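Local coordinates for Alr4995 protein (Nostoc sp., PDB 6LRG) that probably hydrolyses arginine to ornithine, carbon dioxide and ammonia in a guanidine-modifying domain and probably converts ornithine to proline in a Rossmann-fold domain, at residues D35-Q40 with T253-A258; D16-I21 with G62-V67. One frame throughout, in Å; residues are numbered along the deposited sequence.

Contact 1: D35-Q40 with T253-A258. With ORN (L-ornithine), chain E.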
ATOM      1  N   ASP B  35      28.739  -7.462 -47.813  1.00 56.38           N
ATOM      2  CA  ASP B  35      30.077  -6.943 -48.089  1.00 53.45           C
ATOM      3  C   ASP B  35      30.840  -6.453 -46.855  1.00 55.34           C
ATOM      4  O   ASP B  35      32.053  -6.643 -46.773  1.00 55.29           O
ATOM      5  CB  ASP B  35      30.006  -5.827 -49.131  1.00 56.70           C
ATOM      6  CG  ASP B  35      29.452  -6.313 -50.467  1.00 63.23           C
ATOM      7  OD1 ASP B  35      29.595  -7.523 -50.768  1.00 63.05           O
ATOM      8  OD2 ASP B  35      28.898  -5.489 -51.225  1.00 61.33           O
ATOM      9  N   ARG B  36      30.172  -5.834 -45.887  1.00 54.72           N
ATOM     10  CA  ARG B  36      30.910  -5.471 -44.678  1.00 56.70           C
ATOM     11  C   ARG B  36      31.143  -6.736 -43.847  1.00 54.72           C
ATOM     12  O   ARG B  36      32.090  -6.821 -43.056  1.00 49.28           O
ATOM     13  CB  ARG B  36      30.186  -4.395 -43.864  1.00 55.73           C
ATOM     14  CG  ARG B  36      31.093  -3.741 -42.812  1.00 55.00           C
ATOM     15  CD  ARG B  36      30.454  -2.525 -42.152  1.00 60.09           C
ATOM     16  NE  ARG B  36      29.059  -2.764 -41.788  1.00 63.84           N
ATOM     17  CZ  ARG B  36      28.034  -2.037 -42.228  1.00 58.80           C
ATOM     18  NH1 ARG B  36      28.244  -1.018 -43.048  1.00 53.86           N
ATOM     19  NH2 ARG B  36      26.798  -2.330 -41.845  1.00 56.29           N
ATOM     20  N   ALA B  37      30.276  -7.725 -44.052  1.00 56.09           N
ATOM     21  CA  ALA B  37      30.445  -9.036 -43.435  1.00 53.57           C
ATOM     22  C   ALA B  37      31.692  -9.701 -43.998  1.00 51.46           C
ATOM     23  O   ALA B  37      32.566 -10.144 -43.248  1.00 48.38           O
ATOM     24  CB  ALA B  37      29.216  -9.906 -43.670  1.00 50.98           C
ATOM     25  N   VAL B  38      31.765  -9.753 -45.327  1.00 54.12           N
ATOM     26  CA  VAL B  38      32.932 -10.283 -46.016  1.00 50.66           C
ATOM     27  C   VAL B  38      34.202  -9.572 -45.568  1.00 50.04           C
ATOM     28  O   VAL B  38      35.226 -10.210 -45.334  1.00 54.54           O
ATOM     29  CB  VAL B  38      32.789 -10.165 -47.541  1.00 49.86           C
ATOM     30  CG1 VAL B  38      34.127 -10.412 -48.223  1.00 50.72           C
ATOM     31  CG2 VAL B  38      31.742 -11.147 -48.052  1.00 49.84           C
ATOM     32  N   GLU B  39      34.138  -8.258 -45.413  1.00 49.47           N
ATOM     33  CA  GLU B  39      35.345  -7.511 -45.064  1.00 53.13           C
ATOM     34  C   GLU B  39      35.704  -7.613 -43.585  1.00 50.73           C
ATOM     35  O   GLU B  39      36.881  -7.671 -43.236  1.00 51.13           O
ATOM     36  CB  GLU B  39      35.211  -6.038 -45.476  1.00 56.96           C
ATOM     37  CG  GLU B  39      35.038  -5.834 -46.990  1.00 61.55           C
ATOM     38  CD  GLU B  39      36.266  -6.256 -47.814  1.00 72.45           C
ATOM     39  OE1 GLU B  39      37.380  -6.404 -47.248  1.00 68.60           O
ATOM     40  OE2 GLU B  39      36.106  -6.450 -49.042  1.00 76.03           O
ATOM     41  N   GLN B  40      34.706  -7.645 -42.708  1.00 52.93           N
ATOM     42  CA  GLN B  40      34.991  -7.879 -41.294  1.00 50.31           C
ATOM     43  C   GLN B  40      35.526  -9.296 -41.078  1.00 48.39           C
ATOM     44  O   GLN B  40      36.461  -9.508 -40.301  1.00 50.30           O
ATOM     45  CB  GLN B  40      33.751  -7.647 -40.443  1.00 50.01           C
ATOM     46  CG  GLN B  40      33.393  -6.196 -40.250  1.00 51.08           C
ATOM     47  CD  GLN B  40      32.013  -6.019 -39.638  1.00 56.73           C
ATOM     48  OE1 GLN B  40      31.330  -6.996 -39.312  1.00 54.65           O
ATOM     49  NE2 GLN B  40      31.595  -4.766 -39.480  1.00 56.65           N
ATOM     50  N   THR B 253      30.870  -6.447 -36.106  1.00 51.08           N
ATOM     51  CA  THR B 253      29.507  -5.993 -35.858  1.00 50.10           C
ATOM     52  C   THR B 253      28.474  -6.663 -36.755  1.00 47.17           C
ATOM     53  O   THR B 253      27.325  -6.842 -36.356  1.00 49.32           O
ATOM     54  CB  THR B 253      29.404  -4.456 -36.023  1.00 52.40           C
ATOM     55  OG1 THR B 253      29.316  -4.114 -37.413  1.00 52.86           O
ATOM     56  CG2 THR B 253      30.627  -3.771 -35.408  1.00 44.10           C
ATOM     57  N   GLU B 254      28.873  -7.058 -37.956  1.00 45.10           N
ATOM     58  CA  GLU B 254      27.918  -7.670 -38.872  1.00 46.95           C
ATOM     59  C   GLU B 254      27.568  -9.104 -38.445  1.00 50.92           C
ATOM     60  O   GLU B 254      26.595  -9.693 -38.928  1.00 48.01           O
ATOM     61  CB  GLU B 254      28.461  -7.649 -40.296  1.00 48.98           C
ATOM     62  CG  GLU B 254      27.384  -7.610 -41.366  1.00 53.02           C
ATOM     63  CD  GLU B 254      26.628  -6.290 -41.413  1.00 55.50           C
ATOM     64  OE1 GLU B 254      27.126  -5.283 -40.859  1.00 57.79           O
ATOM     65  OE2 GLU B 254      25.532  -6.256 -42.015  1.00 60.11           O
ATOM     66  N   PHE B 255      28.342  -9.660 -37.518  1.00 45.89           N
ATOM     67  CA  PHE B 255      28.067 -11.011 -37.042  1.00 46.88           C
ATOM     68  C   PHE B 255      27.443 -11.006 -35.646  1.00 46.72           C
ATOM     69  O   PHE B 255      26.721 -11.943 -35.274  1.00 45.42           O
ATOM     70  CB  PHE B 255      29.347 -11.847 -37.081  1.00 42.90           C
ATOM     71  CG  PHE B 255      29.873 -12.060 -38.477  1.00 44.11           C
ATOM     72  CD1 PHE B 255      29.354 -13.064 -39.281  1.00 46.86           C
ATOM     73  CD2 PHE B 255      30.861 -11.235 -38.998  1.00 47.82           C
ATOM     74  CE1 PHE B 255      29.830 -13.256 -40.574  1.00 47.62           C
ATOM     75  CE2 PHE B 255      31.340 -11.422 -40.288  1.00 45.14           C
ATOM     76  CZ  PHE B 255      30.821 -12.431 -41.076  1.00 42.80           C
ATOM     77  N   LEU B 256      27.683  -9.943 -34.882  1.00 43.26           N
ATOM     78  CA  LEU B 256      26.940  -9.738 -33.643  1.00 45.67           C
ATOM     79  C   LEU B 256      25.438  -9.724 -33.915  1.00 44.09           C
ATOM     80  O   LEU B 256      24.649  -9.897 -33.001  1.00 47.56           O
ATOM     81  CB  LEU B 256      27.331  -8.432 -32.951  1.00 46.83           C
ATOM     82  CG  LEU B 256      28.743  -8.183 -32.425  1.00 50.04           C
ATOM     83  CD1 LEU B 256      28.688  -7.370 -31.134  1.00 48.84           C
ATOM     84  CD2 LEU B 256      29.490  -9.473 -32.219  1.00 50.36           C
ATOM     85  N   LYS B 257      25.053  -9.519 -35.173  1.00 43.13           N
ATOM     86  CA  LYS B 257      23.650  -9.428 -35.561  1.00 44.08           C
ATOM     87  C   LYS B 257      23.026 -10.793 -35.872  1.00 48.33           C
ATOM     88  O   LYS B 257      21.811 -10.908 -36.072  1.00 47.47           O
ATOM     89  CB  LYS B 257      23.516  -8.493 -36.761  1.00 45.28           C
ATOM     90  CG  LYS B 257      24.107  -7.096 -36.490  1.00 50.00           C
ATOM     91  CD  LYS B 257      23.994  -6.140 -37.676  1.00 52.86           C
ATOM     92  CE  LYS B 257      23.043  -6.668 -38.746  1.00 55.52           C
ATOM     93  NZ  LYS B 257      22.969  -5.749 -39.914  1.00 63.15           N
ATOM     94  N   ALA B 258      23.856 -11.831 -35.914  1.00 46.00           N
ATOM     95  CA  ALA B 258      23.323 -13.186 -35.998  1.00 44.51           C
ATOM     96  C   ALA B 258      23.504 -13.886 -34.662  1.00 40.31           C
ATOM     97  O   ALA B 258      23.012 -14.983 -34.465  1.00 41.27           O
ATOM     98  CB  ALA B 258      23.989 -13.967 -37.090  1.00 44.97           C
TER
HETATM   99  N   ORN E 801      22.763 -17.975 -35.401  1.00 40.98           N
HETATM  100  CA  ORN E 801      23.607 -18.856 -34.655  1.00 39.04           C
HETATM  101  CB  ORN E 801      24.663 -18.080 -33.895  1.00 35.77           C
HETATM  102  CG  ORN E 801      25.577 -19.036 -33.160  1.00 33.70           C
HETATM  103  CD  ORN E 801      26.767 -18.291 -32.599  1.00 34.04           C
HETATM  104  NE  ORN E 801      27.355 -19.033 -31.527  1.00 29.83           N
HETATM  105  C   ORN E 801      22.738 -19.651 -33.709  1.00 35.70           C
HETATM  106  O   ORN E 801      23.018 -20.842 -33.413  1.00 32.35           O
HETATM  107  OXT ORN E 801      21.707 -19.112 -33.238  1.00 41.22           O

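Contact 2: D16-I21 with G62-V67. With ORN (L-ornithine), chain E.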
ATOM      1  N   ASP B  16      23.901 -14.448 -43.896  1.00 55.91           N
ATOM      2  CA  ASP B  16      22.655 -13.704 -43.791  1.00 58.14           C
ATOM      3  C   ASP B  16      22.032 -13.896 -42.404  1.00 57.90           C
ATOM      4  O   ASP B  16      22.607 -14.554 -41.535  1.00 56.29           O
ATOM      5  CB  ASP B  16      21.677 -14.156 -44.887  1.00 62.34           C
ATOM      6  CG  ASP B  16      20.547 -13.161 -45.125  1.00 64.80           C
ATOM      7  OD1 ASP B  16      20.788 -11.933 -45.043  1.00 62.48           O
ATOM      8  OD2 ASP B  16      19.423 -13.615 -45.423  1.00 66.93           O
ATOM      9  N   VAL B  17      20.871 -13.286 -42.197  1.00 59.96           N
ATOM     10  CA  VAL B  17      20.012 -13.606 -41.068  1.00 56.06           C
ATOM     11  C   VAL B  17      18.651 -13.998 -41.650  1.00 56.05           C
ATOM     12  O   VAL B  17      17.779 -13.160 -41.848  1.00 60.87           O
ATOM     13  CB  VAL B  17      19.899 -12.426 -40.079  1.00 51.85           C
ATOM     14  CG1 VAL B  17      19.037 -12.799 -38.894  1.00 54.82           C
ATOM     15  CG2 VAL B  17      21.277 -12.006 -39.598  1.00 51.70           C
ATOM     16  N   ASP B  18      18.500 -15.282 -41.958  1.00 54.05           N
ATOM     17  CA  ASP B  18      17.317 -15.809 -42.641  1.00 57.98           C
ATOM     18  C   ASP B  18      16.137 -16.039 -41.711  1.00 55.49           C
ATOM     19  O   ASP B  18      15.009 -16.255 -42.164  1.00 57.19           O
ATOM     20  CB  ASP B  18      17.663 -17.134 -43.336  1.00 60.73           C
ATOM     21  CG  ASP B  18      18.327 -16.939 -44.690  1.00 64.97           C
ATOM     22  OD1 ASP B  18      17.974 -15.962 -45.384  1.00 66.16           O
ATOM     23  OD2 ASP B  18      19.217 -17.749 -45.050  1.00 62.78           O
ATOM     24  N   TYR B  19      16.411 -16.013 -40.411  1.00 53.33           N
ATOM     25  CA  TYR B  19      15.457 -16.457 -39.403  1.00 48.08           C
ATOM     26  C   TYR B  19      15.896 -15.939 -38.036  1.00 48.71           C
ATOM     27  O   TYR B  19      16.878 -15.199 -37.946  1.00 47.70           O
ATOM     28  CB  TYR B  19      15.348 -17.987 -39.401  1.00 47.64           C
ATOM     29  CG  TYR B  19      16.695 -18.675 -39.484  1.00 50.02           C
ATOM     30  CD1 TYR B  19      17.490 -18.830 -38.359  1.00 47.17           C
ATOM     31  CD2 TYR B  19      17.181 -19.148 -40.694  1.00 50.71           C
ATOM     32  CE1 TYR B  19      18.725 -19.437 -38.438  1.00 47.55           C
ATOM     33  CE2 TYR B  19      18.411 -19.757 -40.784  1.00 45.50           C
ATOM     34  CZ  TYR B  19      19.178 -19.902 -39.653  1.00 47.39           C
ATOM     35  OH  TYR B  19      20.409 -20.506 -39.731  1.00 44.75           O
ATOM     36  N   VAL B  20      15.163 -16.320 -36.984  1.00 49.02           N
ATOM     37  CA  VAL B  20      15.453 -15.891 -35.607  1.00 46.55           C
ATOM     38  C   VAL B  20      15.436 -17.093 -34.643  1.00 46.11           C
ATOM     39  O   VAL B  20      14.407 -17.770 -34.485  1.00 41.50           O
ATOM     40  CB  VAL B  20      14.438 -14.818 -35.111  1.00 46.31           C
ATOM     41  CG1 VAL B  20      14.892 -14.223 -33.782  1.00 47.21           C
ATOM     42  CG2 VAL B  20      14.259 -13.713 -36.154  1.00 45.29           C
ATOM     43  N   ILE B  21      16.580 -17.378 -34.022  1.00 43.36           N
ATOM     44  CA  ILE B  21      16.665 -18.517 -33.110  1.00 38.44           C
ATOM     45  C   ILE B  21      17.436 -18.147 -31.851  1.00 39.85           C
ATOM     46  O   ILE B  21      17.574 -18.960 -30.941  1.00 38.69           O
ATOM     47  CB  ILE B  21      17.318 -19.758 -33.774  1.00 37.86           C
ATOM     48  CG1 ILE B  21      18.692 -19.430 -34.336  1.00 36.16           C
ATOM     49  CG2 ILE B  21      16.429 -20.338 -34.872  1.00 38.58           C
ATOM     50  CD1 ILE B  21      19.366 -20.640 -34.947  1.00 40.46           C
ATOM     51  N   GLY B  62      21.944 -21.659 -48.164  1.00 44.62           N
ATOM     52  CA  GLY B  62      20.800 -22.123 -47.402  1.00 43.78           C
ATOM     53  C   GLY B  62      21.151 -22.452 -45.969  1.00 45.80           C
ATOM     54  O   GLY B  62      20.301 -22.869 -45.179  1.00 44.54           O
ATOM     55  N   TRP B  63      22.422 -22.276 -45.636  1.00 43.95           N
ATOM     56  CA  TRP B  63      22.882 -22.487 -44.279  1.00 39.68           C
ATOM     57  C   TRP B  63      23.820 -21.362 -43.916  1.00 38.73           C
ATOM     58  O   TRP B  63      25.028 -21.562 -43.840  1.00 42.66           O
ATOM     59  CB  TRP B  63      23.572 -23.842 -44.145  1.00 36.48           C
ATOM     60  CG  TRP B  63      22.789 -24.941 -44.781  1.00 40.96           C
ATOM     61  CD1 TRP B  63      23.058 -25.565 -45.972  1.00 40.63           C
ATOM     62  CD2 TRP B  63      21.586 -25.532 -44.279  1.00 38.78           C
ATOM     63  NE1 TRP B  63      22.103 -26.527 -46.226  1.00 43.19           N
ATOM     64  CE2 TRP B  63      21.184 -26.520 -45.206  1.00 39.90           C
ATOM     65  CE3 TRP B  63      20.818 -25.333 -43.129  1.00 35.85           C
ATOM     66  CZ2 TRP B  63      20.048 -27.303 -45.019  1.00 41.43           C
ATOM     67  CZ3 TRP B  63      19.682 -26.109 -42.947  1.00 42.78           C
ATOM     68  CH2 TRP B  63      19.305 -27.078 -43.891  1.00 42.15           C
ATOM     69  N   PRO B  64      23.265 -20.165 -43.688  1.00 37.63           N
ATOM     70  CA  PRO B  64      24.074 -18.961 -43.476  1.00 39.93           C
ATOM     71  C   PRO B  64      24.885 -19.010 -42.188  1.00 39.66           C
ATOM     72  O   PRO B  64      25.895 -18.316 -42.082  1.00 39.13           O
ATOM     73  CB  PRO B  64      23.028 -17.846 -43.410  1.00 46.20           C
ATOM     74  CG  PRO B  64      21.793 -18.523 -42.898  1.00 42.05           C
ATOM     75  CD  PRO B  64      21.826 -19.913 -43.481  1.00 41.86           C
ATOM     76  N   ASP B  65      24.438 -19.808 -41.220  1.00 37.01           N
ATOM     77  CA  ASP B  65      25.105 -19.896 -39.926  1.00 34.04           C
ATOM     78  C   ASP B  65      26.288 -20.869 -39.979  1.00 34.00           C
ATOM     79  O   ASP B  65      26.929 -21.136 -38.967  1.00 34.12           O
ATOM     80  CB  ASP B  65      24.110 -20.328 -38.839  1.00 40.77           C
ATOM     81  CG  ASP B  65      23.195 -19.187 -38.377  1.00 39.74           C
ATOM     82  OD1 ASP B  65      23.718 -18.141 -37.933  1.00 36.41           O
ATOM     83  OD2 ASP B  65      21.953 -19.341 -38.461  1.00 41.83           O
ATOM     84  N   LEU B  66      26.590 -21.380 -41.165  1.00 35.39           N
ATOM     85  CA  LEU B  66      27.738 -22.267 -41.336  1.00 34.26           C
ATOM     86  C   LEU B  66      29.037 -21.548 -40.983  1.00 32.74           C
ATOM     87  O   LEU B  66      30.026 -22.177 -40.608  1.00 29.12           O
ATOM     88  CB  LEU B  66      27.789 -22.803 -42.763  1.00 30.71           C
ATOM     89  CG  LEU B  66      28.488 -24.147 -42.937  1.00 37.00           C
ATOM     90  CD1 LEU B  66      27.703 -25.213 -42.204  1.00 28.69           C
ATOM     91  CD2 LEU B  66      28.667 -24.503 -44.418  1.00 31.69           C
ATOM     92  N   VAL B  67      29.023 -20.219 -41.072  1.00 32.16           N
ATOM     93  CA  VAL B  67      30.185 -19.417 -40.704  1.00 28.77           C
ATOM     94  C   VAL B  67      30.556 -19.606 -39.240  1.00 30.15           C
ATOM     95  O   VAL B  67      31.686 -19.330 -38.837  1.00 27.87           O
ATOM     96  CB  VAL B  67      29.940 -17.914 -40.955  1.00 34.96           C
ATOM     97  CG1 VAL B  67      29.957 -17.618 -42.428  1.00 36.76           C
ATOM     98  CG2 VAL B  67      28.607 -17.470 -40.326  1.00 32.46           C
TER
HETATM   99  N   ORN E 801      22.763 -17.975 -35.401  1.00 40.98           N
HETATM  100  CA  ORN E 801      23.607 -18.856 -34.655  1.00 39.04           C
HETATM  101  CB  ORN E 801      24.663 -18.080 -33.895  1.00 35.77           C
HETATM  102  CG  ORN E 801      25.577 -19.036 -33.160  1.00 33.70           C
HETATM  103  CD  ORN E 801      26.767 -18.291 -32.599  1.00 34.04           C
HETATM  104  NE  ORN E 801      27.355 -19.033 -31.527  1.00 29.83           N
HETATM  105  C   ORN E 801      22.738 -19.651 -33.709  1.00 35.70           C
HETATM  106  O   ORN E 801      23.018 -20.842 -33.413  1.00 32.35           O
HETATM  107  OXT ORN E 801      21.707 -19.112 -33.238  1.00 41.22           O

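Contact 1: D35-Q40 with T253-A258
Gln40 holds the 253-258 segment at Thr253 and Glu254 with both ends of its amide. Glu254 N donates to Gln40 OE1 at 2.8 Å, in the carbonyl plane and on a lone pair. Gln40 NE2 donates to Thr253 OG1 at 3.1 Å, with the hydroxyl 18° out of the amide plane. The two bonds together fix the rotation of this buried amide. Beside it, Glu254 CG rests on Ala37 CB at 3.7 Å. The Glu254 chain then bends at chi2 (69°), which carries the carboxylate to Arg36. Arg36 NH2 meets the syn side of Glu254 OE1 at 3.1 Å, 26° out of the carboxylate plane, and Arg36 NE adds a weaker bond. Phe255 turns its ring edge to Ala37 O, with CE2 3.4 Å from that oxygen. Farther out, Glu254 OE2 accepts from Ser33 N and, weakly, from Lys257 NZ, completing an Arg36-Glu254-Lys257 salt-bridge network. Ala258 O accepts a hydrogen bond from the amino nitrogen, ORN N, at 3.1 Å, at the ornithine site of this dimethylarginine dimethylhydrolase-like region. The contact joins helix 34-49, which follows strand 6-9 and precedes strand 53-56 in the chain, to the turn after strand 246-249.

Contact 2: D16-I21 with G62-V67
Pro64 forms the close-packed part of this contact, its ring set into the curve of the 16-21 loop. Pro64 CB lies 3.5 Å from Asp16 N, and Asp18 OD2 approaches Pro64 CG to 3.4 Å by packing alone. Pro64 CG also makes apolar contact with Tyr19 CE2. Next to the proline, Tyr19 OH donates to Asp65 OD2. The modelled separation of Tyr19 OH and Asp65 OD2, 2.3 Å, is very short, and its exact value is doubtful. The ring and carboxylate planes are 59° apart. Tyr19 CG sits between the backbone N and the carbonyl carbon (chi1 44°), which sends the phenol across to Asp65. The other oxygen, Asp65 OD1, accepts from ORN N at 2.7 Å. The tyrosine may help to orient this carboxylate, though the short distance leaves the detail doubtful. Pro64 and Asp65 are buried, while the 16-21 residues that meet them are partly exposed. Ile21 is the loosely covered part; its CG1 lies 3.2 Å from ORN OXT instead. The 16-21 loop runs from strand 6-9 toward helix 34-49, and the 62-67 loop links strands 53-56 and 73-76. Helix 88-91 lies against both, and helix 93-102 against 62-67.

How the contacts relate
From the N terminus the chain passes 16-21, then helix 34-49, then 62-67, and reaches 253-258 much later. Contact 2 closes a loop of 40 residues that contains helix 34-49. Contact 1 starts inside that loop and closes one of 212 residues. The two therefore cross rather than nest. Their centres are about 12 Å apart, and they touch where Lys257 O and Ala258 CB pack on Val17 CG2. Both reach the amino group of the same ornithine. Together they tie the 16-21 and 62-67 loops and helix 34-49 to the 253-258 segment. Asn22, Arg90, Arg139 and His168 also bind the ornithine.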